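Local coordinates for protein VIN1 (Oscarella pearsei, PDB 6BFI) that binds actin filaments and, as a vinculin homolog of a sponge, may play a role in adhesion between cells, at residues A[384-389]-A[401-406]; A[213-218]-A[460-465]; A[679-684]-A[694-699]; A[690-695]-A[809-814]; A[133-138]-A[248-253]. All blocks are in the same frame, centred on the assembly; numbering follows the deposited sequence.

Contact 1 of 5, residues A[384-389]-A[401-406]; sequences KALEDA and ANFAQK
Lys406 lies against helix 381-390 along most of its aliphatic length, an example of a lysine that packs as a hydrocarbon. Its CB rests on the backbone of Leu386, with CB 3.9 Å from Leu386 CA. Farther along, CG meets the methyl of Ala389 and CD reaches the methyl of Ala385, Lys406 CD to Ala385 CB being 3.7 Å. The bend at its second torsion (chi2 -65°) turns the chain so that it runs past both alanines, which sit one helical turn apart. The two helices, 381-390 and 399-427, follow each other in the chain and form an antiparallel helical hairpin of the vinculin-family all-helical architecture. Their axes come within 8.7 Å at an angle of 160°, a close approach helped by the small alanines that face the partner helix. Leu386 and Phe403 build the more buried side. CG of Leu386 stands opposite the backbone N (chi1 175°), and the branch ending in CD1 reaches over one face of the Phe403 ring in a CH-pi contact, 4.1 Å from CD1 to the ring centroid. The same ring receives the carbonyl carbon of Ala389 at its edge, and the Ala389 methyl lies 3.9 Å from Phe403 CA. Helix 452-460 continues this apolar layer, with Ala456 and Leu460 against Phe403 and Val452 against Leu386.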
# COMPACT_ATOMS: atom_id res chain seq x y z
N LYS A 384 -12.08 4.49 -28.22
CA LYS A 384 -11.84 5.13 -29.50
C LYS A 384 -13.01 4.91 -30.45
O LYS A 384 -13.42 5.83 -31.17
CB LYS A 384 -10.54 4.60 -30.12
CG LYS A 384 -10.19 5.23 -31.45
CD LYS A 384 -10.02 6.73 -31.30
CE LYS A 384 -9.64 7.38 -32.63
NZ LYS A 384 -9.50 8.86 -32.50
N ALA A 385 -13.57 3.70 -30.45
CA ALA A 385 -14.77 3.44 -31.24
C ALA A 385 -15.94 4.29 -30.78
O ALA A 385 -16.76 4.73 -31.61
CB ALA A 385 -15.13 1.95 -31.17
N LEU A 386 -16.04 4.56 -29.47
CA LEU A 386 -17.10 5.43 -28.98
C LEU A 386 -16.88 6.87 -29.43
O LEU A 386 -17.83 7.54 -29.86
CB LEU A 386 -17.18 5.35 -27.46
CG LEU A 386 -18.17 6.32 -26.80
CD1 LEU A 386 -19.60 5.99 -27.19
CD2 LEU A 386 -18.01 6.31 -25.29
N GLU A 387 -15.64 7.37 -29.34
CA GLU A 387 -15.36 8.73 -29.78
C GLU A 387 -15.64 8.89 -31.28
O GLU A 387 -16.19 9.91 -31.71
CB GLU A 387 -13.92 9.11 -29.46
CG GLU A 387 -13.61 10.58 -29.72
CD GLU A 387 -12.12 10.88 -29.75
OE1 GLU A 387 -11.36 10.09 -30.36
OE2 GLU A 387 -11.70 11.89 -29.16
N ASP A 388 -15.26 7.89 -32.08
CA ASP A 388 -15.56 7.95 -33.51
C ASP A 388 -17.06 7.86 -33.76
O ASP A 388 -17.56 8.46 -34.72
CB ASP A 388 -14.82 6.84 -34.25
CG ASP A 388 -13.32 6.99 -34.19
OD1 ASP A 388 -12.85 8.13 -33.96
OD2 ASP A 388 -12.60 5.99 -34.38
N ALA A 389 -17.79 7.11 -32.93
CA ALA A 389 -19.24 7.04 -33.07
C ALA A 389 -19.88 8.39 -32.78
O ALA A 389 -20.85 8.78 -33.44
CB ALA A 389 -19.81 5.96 -32.15
N ALA A 401 -27.85 4.51 -33.31
CA ALA A 401 -27.69 3.09 -33.01
C ALA A 401 -26.22 2.73 -32.83
O ALA A 401 -25.85 2.03 -31.87
CB ALA A 401 -28.33 2.25 -34.12
N ASN A 402 -25.36 3.20 -33.74
CA ASN A 402 -23.93 2.98 -33.60
C ASN A 402 -23.41 3.54 -32.29
O ASN A 402 -22.65 2.89 -31.57
CB ASN A 402 -23.18 3.60 -34.78
CG ASN A 402 -23.37 2.83 -36.07
OD1 ASN A 402 -24.18 1.90 -36.14
ND2 ASN A 402 -22.64 3.21 -37.11
N PHE A 403 -23.83 4.77 -31.95
CA PHE A 403 -23.36 5.38 -30.72
C PHE A 403 -23.83 4.60 -29.50
O PHE A 403 -23.07 4.43 -28.53
CB PHE A 403 -23.85 6.83 -30.63
CG PHE A 403 -23.36 7.55 -29.41
CD1 PHE A 403 -22.11 8.16 -29.40
CD2 PHE A 403 -24.13 7.61 -28.26
CE1 PHE A 403 -21.66 8.82 -28.28
CE2 PHE A 403 -23.68 8.27 -27.14
CZ PHE A 403 -22.44 8.87 -27.15
N ALA A 404 -25.07 4.11 -29.52
CA ALA A 404 -25.58 3.32 -28.40
C ALA A 404 -24.78 2.04 -28.24
O ALA A 404 -24.36 1.68 -27.12
CB ALA A 404 -27.06 3.02 -28.60
N GLN A 405 -24.54 1.33 -29.34
CA GLN A 405 -23.82 0.06 -29.26
C GLN A 405 -22.39 0.27 -28.78
O GLN A 405 -21.91 -0.45 -27.90
CB GLN A 405 -23.84 -0.64 -30.62
CG GLN A 405 -23.18 -2.01 -30.60
CD GLN A 405 -23.84 -3.00 -31.53
OE1 GLN A 405 -24.06 -2.71 -32.71
NE2 GLN A 405 -24.17 -4.17 -31.01
N LYS A 406 -21.69 1.25 -29.35
CA LYS A 406 -20.32 1.53 -28.91
C LYS A 406 -20.29 1.99 -27.45
O LYS A 406 -19.33 1.69 -26.73
CB LYS A 406 -19.68 2.59 -29.80
CG LYS A 406 -19.58 2.20 -31.27
CD LYS A 406 -18.66 1.02 -31.49
CE LYS A 406 -18.52 0.69 -32.97
NZ LYS A 406 -17.54 -0.41 -33.20

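Contact 2 of 5, residues A[213-218]-A[460-465]; sequences CLVIVK and LENPGN
Leu214 of helix 185-215 meets Asn465, and its side chain runs obliquely across the amide. Its CB lies near ND2, while its CD1 methyl touches the oxygen, Leu214 CD1 to Asn465 OD1 measuring 3.4 Å. One residue on, Val215 rests a single methyl on both asparagine amides: CG1 is 3.4 Å from Asn462 ND2 and equally 3.4 Å from Asn465 ND2. With CG1 opposite its own carbonyl carbon (chi1 -57°), Val215 meets both amides at about a right angle. These two asparagines are the first and last residues of a type I beta turn, Asn462 to Asn465, which joins helix 452-460 to helix 466-493. Asn465 is also the N-cap of the second of these helices; its OD1 accepts weak hydrogen bonds from the backbone N of Ala467 and Ala468. Lys218 closes the walk by folding back, bent at three successive torsions, so that its chain curls around the side-chain amide oxygen of Asn462. Lys218 CD comes to 3.2 Å from Asn462 OD1, and the ammonium gives that oxygen a weak hydrogen bond, NZ to OD1 2.8 Å. The same ammonium stands 3.5 Å from Asn465 ND2, where two donors face each other without bonding. On its other end the Asn462 amide is tied down by a hydrogen bond from ND2 to the carbonyl oxygen of Ser222.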
# COMPACT_ATOMS: atom_id res chain seq x y z
N CYS A 213 -21.34 26.76 -21.87
CA CYS A 213 -21.64 28.07 -22.43
C CYS A 213 -21.87 28.00 -23.93
O CYS A 213 -22.69 28.75 -24.47
CB CYS A 213 -20.51 29.06 -22.12
SG CYS A 213 -20.23 29.36 -20.37
N LEU A 214 -21.16 27.11 -24.63
CA LEU A 214 -21.40 26.99 -26.06
C LEU A 214 -22.70 26.24 -26.37
O LEU A 214 -23.37 26.57 -27.35
CB LEU A 214 -20.22 26.30 -26.75
CG LEU A 214 -18.91 27.09 -26.80
CD1 LEU A 214 -18.07 26.65 -27.99
CD2 LEU A 214 -19.16 28.59 -26.86
N VAL A 215 -23.07 25.26 -25.55
CA VAL A 215 -24.28 24.48 -25.83
C VAL A 215 -25.55 25.10 -25.27
O VAL A 215 -26.65 24.58 -25.53
CB VAL A 215 -24.19 23.03 -25.30
CG1 VAL A 215 -22.97 22.32 -25.88
CG2 VAL A 215 -24.18 23.02 -23.78
N ILE A 216 -25.45 26.19 -24.51
CA ILE A 216 -26.67 26.81 -23.99
C ILE A 216 -27.44 27.55 -25.09
O ILE A 216 -28.64 27.80 -24.94
CB ILE A 216 -26.35 27.75 -22.82
CG1 ILE A 216 -27.63 28.13 -22.07
CG2 ILE A 216 -25.63 29.00 -23.30
CD1 ILE A 216 -28.43 26.94 -21.59
N VAL A 217 -26.79 27.87 -26.21
CA VAL A 217 -27.42 28.64 -27.28
C VAL A 217 -27.99 27.70 -28.33
O VAL A 217 -28.33 28.12 -29.44
CB VAL A 217 -26.42 29.63 -27.90
CG1 VAL A 217 -27.15 30.83 -28.50
CG2 VAL A 217 -25.40 30.08 -26.87
N LYS A 218 -28.11 26.41 -28.00
CA LYS A 218 -28.57 25.44 -28.98
C LYS A 218 -30.05 25.57 -29.30
O LYS A 218 -30.50 25.05 -30.32
CB LYS A 218 -28.27 24.02 -28.49
CG LYS A 218 -26.79 23.68 -28.52
CD LYS A 218 -26.19 23.99 -29.88
CE LYS A 218 -24.73 24.40 -29.75
NZ LYS A 218 -23.92 23.37 -29.05
N LEU A 460 -21.99 14.05 -29.81
CA LEU A 460 -22.89 13.42 -30.77
C LEU A 460 -24.02 14.36 -31.18
O LEU A 460 -24.42 14.37 -32.35
CB LEU A 460 -23.46 12.13 -30.18
CG LEU A 460 -24.51 11.41 -31.03
CD1 LEU A 460 -23.86 10.76 -32.25
CD2 LEU A 460 -25.27 10.39 -30.20
N GLU A 461 -24.54 15.14 -30.24
CA GLU A 461 -25.67 16.02 -30.50
C GLU A 461 -25.26 17.47 -30.70
O GLU A 461 -26.11 18.37 -30.62
CB GLU A 461 -26.70 15.89 -29.37
CG GLU A 461 -27.46 14.57 -29.39
CD GLU A 461 -27.52 13.90 -28.03
OE1 GLU A 461 -27.50 14.62 -27.01
OE2 GLU A 461 -27.59 12.66 -27.99
N ASN A 462 -23.98 17.72 -30.98
CA ASN A 462 -23.48 19.08 -31.23
C ASN A 462 -22.28 18.99 -32.17
O ASN A 462 -21.15 19.30 -31.79
CB ASN A 462 -23.10 19.77 -29.92
CG ASN A 462 -24.30 20.25 -29.14
OD1 ASN A 462 -25.18 20.91 -29.70
ND2 ASN A 462 -24.35 19.93 -27.86
N PRO A 463 -22.51 18.61 -33.43
CA PRO A 463 -21.37 18.34 -34.33
C PRO A 463 -20.43 19.52 -34.52
O PRO A 463 -19.21 19.38 -34.35
CB PRO A 463 -22.06 17.95 -35.65
CG PRO A 463 -23.46 17.59 -35.27
CD PRO A 463 -23.80 18.47 -34.12
N GLY A 464 -20.96 20.70 -34.86
CA GLY A 464 -20.11 21.84 -35.13
C GLY A 464 -19.59 22.56 -33.91
O GLY A 464 -19.37 23.77 -33.95
N ASN A 465 -19.37 21.83 -32.82
CA ASN A 465 -18.91 22.41 -31.56
C ASN A 465 -17.50 21.90 -31.28
O ASN A 465 -17.31 20.73 -30.93
CB ASN A 465 -19.85 22.06 -30.42
CG ASN A 465 -19.60 22.88 -29.17
OD1 ASN A 465 -18.53 23.48 -29.02
ND2 ASN A 465 -20.58 22.92 -28.27

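Contact 3 of 5, residues A[679-684]-A[694-699]; sequences READQW and LVKQMA
Asp682 OD1 is gripped by two cations: Lys696 NZ, 3.0 Å away in a hydrogen-bonded salt bridge, and Arg659, which forms a second salt bridge to the same oxygen. The lysine uses the anti lone pair of OD1, on the side away from the other carboxylate oxygen. Such convergence would probably keep the carboxylate ionised. Lys696 is extended from CG to NZ, and this straight reach carries its ammonium past Ala681 to the acid. On the way its CE passes 4.0 Å from Ala681 O, and its CG lies beside the Ala681 methyl. That methyl also meets Val695, with Ala681 CB 3.9 Å from Val695 CG1, so an apolar contact underlies the ionic one. Beyond the acid, Gln683 folds back on the chain before it: its NE2 donates to Glu680 O over 3.3 Å, with an N-H...O angle of 153° and the oxygen almost in the amide plane. Trp684 turns the edge of its indole to Ala681 O and meets Trp832 edge-to-face. The whole is a helical hairpin of the vinculin family, in which Ala681 and Asp682 are pinned to helix 690-710 beside the short connection between the two helices.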
# COMPACT_ATOMS: atom_id res chain seq x y z
N ARG A 679 6.83 -15.88 17.87
CA ARG A 679 6.40 -17.10 17.21
C ARG A 679 6.65 -17.04 15.71
O ARG A 679 6.94 -18.06 15.09
CB ARG A 679 4.93 -17.36 17.50
CG ARG A 679 4.49 -18.78 17.27
CD ARG A 679 3.24 -19.10 18.06
NE ARG A 679 3.43 -18.91 19.50
CZ ARG A 679 2.95 -17.87 20.18
NH1 ARG A 679 2.26 -16.92 19.56
NH2 ARG A 679 3.18 -17.77 21.49
N GLU A 680 6.53 -15.85 15.11
CA GLU A 680 6.85 -15.71 13.69
C GLU A 680 8.33 -16.00 13.44
O GLU A 680 8.68 -16.69 12.48
CB GLU A 680 6.48 -14.31 13.20
CG GLU A 680 6.79 -14.07 11.72
CD GLU A 680 5.91 -14.88 10.80
OE1 GLU A 680 4.78 -15.24 11.20
OE2 GLU A 680 6.35 -15.16 9.66
N ALA A 681 9.20 -15.48 14.29
CA ALA A 681 10.64 -15.69 14.11
C ALA A 681 11.12 -17.04 14.63
O ALA A 681 12.22 -17.46 14.27
CB ALA A 681 11.42 -14.57 14.79
N ASP A 682 10.32 -17.73 15.44
CA ASP A 682 10.79 -18.95 16.10
C ASP A 682 10.85 -20.14 15.14
O ASP A 682 11.63 -21.06 15.36
CB ASP A 682 9.90 -19.29 17.30
CG ASP A 682 10.49 -20.38 18.17
OD1 ASP A 682 11.73 -20.43 18.31
OD2 ASP A 682 9.71 -21.19 18.72
N GLN A 683 10.03 -20.13 14.08
CA GLN A 683 10.03 -21.23 13.13
C GLN A 683 11.30 -21.27 12.28
O GLN A 683 11.50 -22.25 11.55
CB GLN A 683 8.80 -21.15 12.23
CG GLN A 683 8.56 -19.79 11.61
CD GLN A 683 7.28 -19.73 10.79
OE1 GLN A 683 6.87 -20.73 10.21
NE2 GLN A 683 6.65 -18.56 10.76
N TRP A 684 12.16 -20.26 12.37
CA TRP A 684 13.43 -20.23 11.66
C TRP A 684 14.57 -20.46 12.64
O TRP A 684 14.55 -19.95 13.77
CB TRP A 684 13.63 -18.89 10.95
CG TRP A 684 12.49 -18.49 10.08
CD1 TRP A 684 11.44 -17.69 10.43
CD2 TRP A 684 12.29 -18.85 8.71
NE1 TRP A 684 10.59 -17.54 9.36
CE2 TRP A 684 11.09 -18.24 8.30
CE3 TRP A 684 13.00 -19.63 7.80
CZ2 TRP A 684 10.59 -18.39 7.01
CZ3 TRP A 684 12.50 -19.78 6.52
CH2 TRP A 684 11.31 -19.16 6.13
N LEU A 694 17.93 -10.67 16.07
CA LEU A 694 17.48 -9.35 16.50
C LEU A 694 15.99 -9.34 16.79
O LEU A 694 15.54 -8.71 17.76
CB LEU A 694 17.82 -8.30 15.43
CG LEU A 694 19.27 -8.17 14.97
CD1 LEU A 694 19.42 -6.94 14.08
CD2 LEU A 694 20.22 -8.10 16.15
N VAL A 695 15.21 -10.04 15.97
CA VAL A 695 13.76 -10.01 16.14
C VAL A 695 13.35 -10.78 17.40
O VAL A 695 12.47 -10.33 18.15
CB VAL A 695 13.07 -10.56 14.88
CG1 VAL A 695 11.60 -10.73 15.14
CG2 VAL A 695 13.28 -9.61 13.71
N LYS A 696 13.96 -11.94 17.64
CA LYS A 696 13.66 -12.69 18.86
C LYS A 696 14.03 -11.88 20.09
O LYS A 696 13.25 -11.79 21.05
CB LYS A 696 14.40 -14.03 18.85
CG LYS A 696 13.57 -15.20 18.34
CD LYS A 696 14.37 -16.49 18.39
CE LYS A 696 13.51 -17.69 18.05
NZ LYS A 696 14.30 -18.96 18.05
N GLN A 697 15.23 -11.28 20.09
CA GLN A 697 15.63 -10.43 21.21
C GLN A 697 14.63 -9.29 21.42
O GLN A 697 14.27 -8.97 22.56
CB GLN A 697 17.03 -9.88 20.96
CG GLN A 697 17.62 -9.09 22.12
CD GLN A 697 18.28 -9.97 23.17
OE1 GLN A 697 17.92 -11.13 23.35
NE2 GLN A 697 19.27 -9.41 23.86
N MET A 698 14.17 -8.68 20.32
CA MET A 698 13.20 -7.59 20.43
C MET A 698 11.89 -8.08 21.03
O MET A 698 11.25 -7.37 21.81
CB MET A 698 12.97 -6.96 19.06
CG MET A 698 12.17 -5.67 19.10
SD MET A 698 12.06 -4.89 17.48
CE MET A 698 13.77 -4.94 16.96
N ALA A 699 11.48 -9.30 20.68
CA ALA A 699 10.26 -9.87 21.26
C ALA A 699 10.43 -10.08 22.76
O ALA A 699 9.54 -9.73 23.55
CB ALA A 699 9.91 -11.18 20.56

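Contact 4 of 5, residues A[690-695]-A[809-814]; sequences DLISLV and DVIRAS
Val695 and Ile811 make the tight end of this interface, where Val695 CG1 and Ile811 CD1 stand 3.5 Å apart, closer than usual van der Waals contact. Ile811 points CG1 opposite its own carbonyl carbon and extends CD1 beyond it (chi2 173°), which drives the methyl at the valine; CG1 itself is 4.1 Å from Val695 CG2, so the isoleucine CG1-CD1 arm lies against both valine branches. At the other end Leu691 touches Ser814, its CD1 reaching the hydroxyl with CD1 to OG 3.5 Å and lying nearly as close to the serine CB. Elsewhere the fit is slacker. Leu691 CD2 comes no nearer than 4.4 Å to Ile811 CA, and on the flank toward Ala681 Ile692 CD1 reaches Ile811 CG2 at 4.2 Å. Such spacing accords with axes 11.2 Å apart that run almost exactly antiparallel, at 175°: side chains rather than close backbones bridge the gap. The contacting residues are all buried, whereas Asp690, the first residue of 690-695, is exposed to solvent. Helices 690-710 and 786-817 meet here within a larger antiparallel bundle. Helix 669-682 covers one flank through Ala681 and Glu680, the latter salt-bridged to Arg812. On the other flank helix 718-745 packs Leu739 and Ile743 on Leu691, and helix 750-760 sets Leu756 against Ser814.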
# COMPACT_ATOMS: atom_id res chain seq x y z
N ASP A 690 21.20 -13.21 11.31
CA ASP A 690 21.17 -12.27 12.42
C ASP A 690 19.83 -11.57 12.55
O ASP A 690 19.50 -11.10 13.65
CB ASP A 690 22.29 -11.24 12.26
CG ASP A 690 23.66 -11.87 12.17
OD1 ASP A 690 23.87 -12.93 12.80
OD2 ASP A 690 24.54 -11.31 11.47
N LEU A 691 19.04 -11.49 11.47
CA LEU A 691 17.74 -10.83 11.54
C LEU A 691 16.82 -11.55 12.51
O LEU A 691 16.15 -10.91 13.34
CB LEU A 691 17.12 -10.77 10.14
CG LEU A 691 15.85 -9.93 9.94
CD1 LEU A 691 15.85 -9.31 8.56
CD2 LEU A 691 14.59 -10.75 10.14
N ILE A 692 16.77 -12.88 12.43
CA ILE A 692 15.94 -13.66 13.35
C ILE A 692 16.41 -13.45 14.79
O ILE A 692 15.59 -13.39 15.72
CB ILE A 692 15.97 -15.15 12.95
CG1 ILE A 692 15.38 -15.33 11.55
CG2 ILE A 692 15.23 -16.00 13.96
CD1 ILE A 692 13.97 -14.79 11.42
N SER A 693 17.72 -13.31 14.99
CA SER A 693 18.25 -13.08 16.33
C SER A 693 17.78 -11.73 16.87
O SER A 693 17.28 -11.64 18.00
CB SER A 693 19.78 -13.14 16.30
OG SER A 693 20.22 -14.27 15.57
N LEU A 694 17.93 -10.67 16.07
CA LEU A 694 17.48 -9.35 16.50
C LEU A 694 15.99 -9.34 16.79
O LEU A 694 15.54 -8.71 17.76
CB LEU A 694 17.82 -8.30 15.43
CG LEU A 694 19.27 -8.17 14.97
CD1 LEU A 694 19.42 -6.94 14.08
CD2 LEU A 694 20.22 -8.10 16.15
N VAL A 695 15.21 -10.04 15.97
CA VAL A 695 13.76 -10.01 16.14
C VAL A 695 13.35 -10.78 17.40
O VAL A 695 12.47 -10.33 18.15
CB VAL A 695 13.07 -10.56 14.88
CG1 VAL A 695 11.60 -10.73 15.14
CG2 VAL A 695 13.28 -9.61 13.71
N ASP A 809 5.87 -8.18 9.80
CA ASP A 809 5.82 -7.99 8.36
C ASP A 809 7.21 -7.75 7.77
O ASP A 809 7.45 -8.04 6.60
CB ASP A 809 4.88 -6.84 8.01
CG ASP A 809 3.43 -7.17 8.30
OD1 ASP A 809 3.03 -8.33 8.09
OD2 ASP A 809 2.69 -6.26 8.74
N VAL A 810 8.14 -7.22 8.58
CA VAL A 810 9.51 -7.06 8.12
C VAL A 810 10.22 -8.41 8.04
O VAL A 810 11.06 -8.62 7.16
CB VAL A 810 10.27 -6.07 9.02
CG1 VAL A 810 11.77 -6.20 8.85
CG2 VAL A 810 9.84 -4.64 8.71
N ILE A 811 9.88 -9.34 8.94
CA ILE A 811 10.40 -10.70 8.81
C ILE A 811 9.98 -11.29 7.47
O ILE A 811 10.81 -11.72 6.66
CB ILE A 811 9.91 -11.59 9.96
CG1 ILE A 811 10.30 -11.01 11.32
CG2 ILE A 811 10.47 -13.00 9.82
CD1 ILE A 811 9.68 -11.77 12.46
N ARG A 812 8.67 -11.30 7.21
CA ARG A 812 8.19 -11.92 5.97
C ARG A 812 8.73 -11.20 4.74
O ARG A 812 9.16 -11.84 3.77
CB ARG A 812 6.66 -11.96 5.96
CG ARG A 812 6.07 -12.80 7.08
CD ARG A 812 4.56 -12.85 7.00
NE ARG A 812 3.99 -13.57 8.13
CZ ARG A 812 2.68 -13.77 8.31
NH1 ARG A 812 1.81 -13.31 7.42
NH2 ARG A 812 2.26 -14.44 9.37
N ALA A 813 8.72 -9.86 4.75
CA ALA A 813 9.20 -9.11 3.60
C ALA A 813 10.70 -9.30 3.39
O ALA A 813 11.18 -9.23 2.25
CB ALA A 813 8.88 -7.63 3.76
N SER A 814 11.46 -9.54 4.46
CA SER A 814 12.88 -9.80 4.32
C SER A 814 13.12 -11.18 3.72
O SER A 814 13.99 -11.35 2.85
CB SER A 814 13.58 -9.67 5.67
OG SER A 814 13.37 -8.39 6.24

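Contact 5 of 5, residues A[133-138]-A[248-253]; sequences KMVKVC and VLQLTT
The amide of Gln250 and the two methyls of Val135 form the outer part of this contact. Both methyls lie on the same side of the amide plane, displaced toward its nitrogen end: Gln250 NE2 is 3.7 Å from Val135 CG2 and 3.9 Å from Val135 CG1. The glutamine is extended beyond CG and crosses the valine at about a right angle; its aliphatic part joins in, with Gln250 CG 3.9 Å from Val135 CG2. Deeper in, Leu249 spreads its two branches over helix 102-145. One branch, CD1, settles against residues a turn apart on that helix, 3.9 Å from Met134 CB and 4.1 Å from Cys138 SG. The other branch meets the thioether, Leu249 CD2 to Met134 SD measuring 3.7 Å. Met134 stays extended beyond CG (chi2 -167°) and crosses the leucine at about a right angle. No hydrogen bond spans the segments; amide and thioether meet their partners by van der Waals contact. Leu249 is the last residue of helix 224-249, and the contact lays that helix end on the flank of helix 102-145. Earlier turns of the same helix continue the seam, with Ile242, Ile245 and Ile246 on Cys138. Helix 154-178 adds Val174 to Met134 and Met171 to Cys138, while helix 185-215 backs the far side by packing His187, Met190 and Leu191 on Val248.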
# COMPACT_ATOMS: atom_id res chain seq x y z
N LYS A 133 -6.72 27.98 10.40
CA LYS A 133 -6.52 28.89 9.27
C LYS A 133 -6.58 28.15 7.94
O LYS A 133 -7.32 28.55 7.02
CB LYS A 133 -5.18 29.62 9.42
CG LYS A 133 -4.83 30.52 8.26
CD LYS A 133 -3.33 30.71 8.14
CE LYS A 133 -2.63 29.39 7.83
NZ LYS A 133 -3.11 28.80 6.54
N MET A 134 -5.80 27.07 7.81
CA MET A 134 -5.78 26.32 6.56
C MET A 134 -7.17 25.82 6.18
O MET A 134 -7.63 26.03 5.05
CB MET A 134 -4.81 25.14 6.68
CG MET A 134 -3.45 25.51 7.24
SD MET A 134 -2.22 24.20 7.04
CE MET A 134 -0.73 25.06 7.55
N VAL A 135 -7.86 25.18 7.13
CA VAL A 135 -9.21 24.69 6.89
C VAL A 135 -10.14 25.83 6.50
O VAL A 135 -11.04 25.66 5.67
CB VAL A 135 -9.72 23.93 8.13
CG1 VAL A 135 -11.21 23.63 8.01
CG2 VAL A 135 -8.94 22.64 8.31
N LYS A 136 -9.93 27.02 7.08
CA LYS A 136 -10.71 28.19 6.68
C LYS A 136 -10.54 28.48 5.19
O LYS A 136 -11.52 28.63 4.46
CB LYS A 136 -10.30 29.39 7.54
CG LYS A 136 -10.87 30.73 7.11
CD LYS A 136 -10.36 31.82 8.05
CE LYS A 136 -10.69 33.21 7.55
NZ LYS A 136 -10.09 34.27 8.42
N VAL A 137 -9.29 28.54 4.73
CA VAL A 137 -9.04 28.79 3.30
C VAL A 137 -9.72 27.72 2.45
O VAL A 137 -10.47 28.03 1.50
CB VAL A 137 -7.53 28.85 3.02
CG1 VAL A 137 -7.26 28.81 1.53
CG2 VAL A 137 -6.92 30.10 3.65
N CYS A 138 -9.47 26.44 2.77
CA CYS A 138 -10.05 25.35 1.99
C CYS A 138 -11.57 25.43 1.95
O CYS A 138 -12.19 25.14 0.92
CB CYS A 138 -9.61 24.00 2.57
SG CYS A 138 -7.82 23.73 2.59
N VAL A 248 -7.57 15.29 6.35
CA VAL A 248 -6.19 14.92 6.66
C VAL A 248 -5.48 16.06 7.37
O VAL A 248 -4.63 15.82 8.24
CB VAL A 248 -5.46 14.51 5.37
CG1 VAL A 248 -4.02 14.12 5.67
CG2 VAL A 248 -6.19 13.36 4.69
N LEU A 249 -5.81 17.31 7.03
CA LEU A 249 -5.23 18.46 7.72
C LEU A 249 -5.50 18.42 9.22
O LEU A 249 -4.67 18.88 10.01
CB LEU A 249 -5.77 19.76 7.12
CG LEU A 249 -4.99 20.39 5.97
CD1 LEU A 249 -5.76 21.56 5.37
CD2 LEU A 249 -3.63 20.86 6.45
N GLN A 250 -6.64 17.87 9.62
CA GLN A 250 -7.07 17.88 11.01
C GLN A 250 -6.71 16.61 11.77
O GLN A 250 -7.04 16.49 12.95
CB GLN A 250 -8.58 18.11 11.09
CG GLN A 250 -9.02 19.48 10.57
CD GLN A 250 -10.53 19.65 10.55
OE1 GLN A 250 -11.27 18.69 10.35
NE2 GLN A 250 -10.99 20.87 10.78
N LEU A 251 -6.04 15.65 11.12
CA LEU A 251 -5.60 14.45 11.81
C LEU A 251 -4.38 14.75 12.66
O LEU A 251 -3.39 15.32 12.18
CB LEU A 251 -5.29 13.34 10.81
CG LEU A 251 -6.50 12.65 10.18
CD1 LEU A 251 -6.06 11.48 9.31
CD2 LEU A 251 -7.47 12.18 11.26
N THR A 252 -4.45 14.38 13.94
CA THR A 252 -3.33 14.54 14.87
C THR A 252 -2.92 13.19 15.46
O THR A 252 -2.42 13.13 16.58
CB THR A 252 -3.69 15.52 15.99
OG1 THR A 252 -4.80 15.01 16.74
CG2 THR A 252 -4.05 16.88 15.41
N THR A 253 -3.12 12.12 14.70
CA THR A 253 -2.89 10.77 15.19
C THR A 253 -2.03 9.98 14.21
O THR A 253 -2.02 10.25 13.01
CB THR A 253 -4.22 10.02 15.40
OG1 THR A 253 -4.99 10.06 14.19
CG2 THR A 253 -5.02 10.65 16.53

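Two pairs of contacts touch, a worked case of neighbouring helical contacts sharing residues or packing directly. Contacts 3 and 4, with centres 7 Å apart, share Leu694 and Val695 of helix 690-710 and are joined by packing of Ala681 O on Ile692 CG2, 3.4 Å. Contacts 1 and 2 meet through the packing of Phe403 CG on Leu460 CD2, 3.5 Å, although their centres are 19 Å apart. The first pair lies across the chain's centre from the second: contacts 2 and 3 are about 68 Å apart between centres. Contact 5 stands separately, about 18 Å from contact 4 at the nearest atoms; its helix 224-249 directly follows helix 185-215 of contact 2.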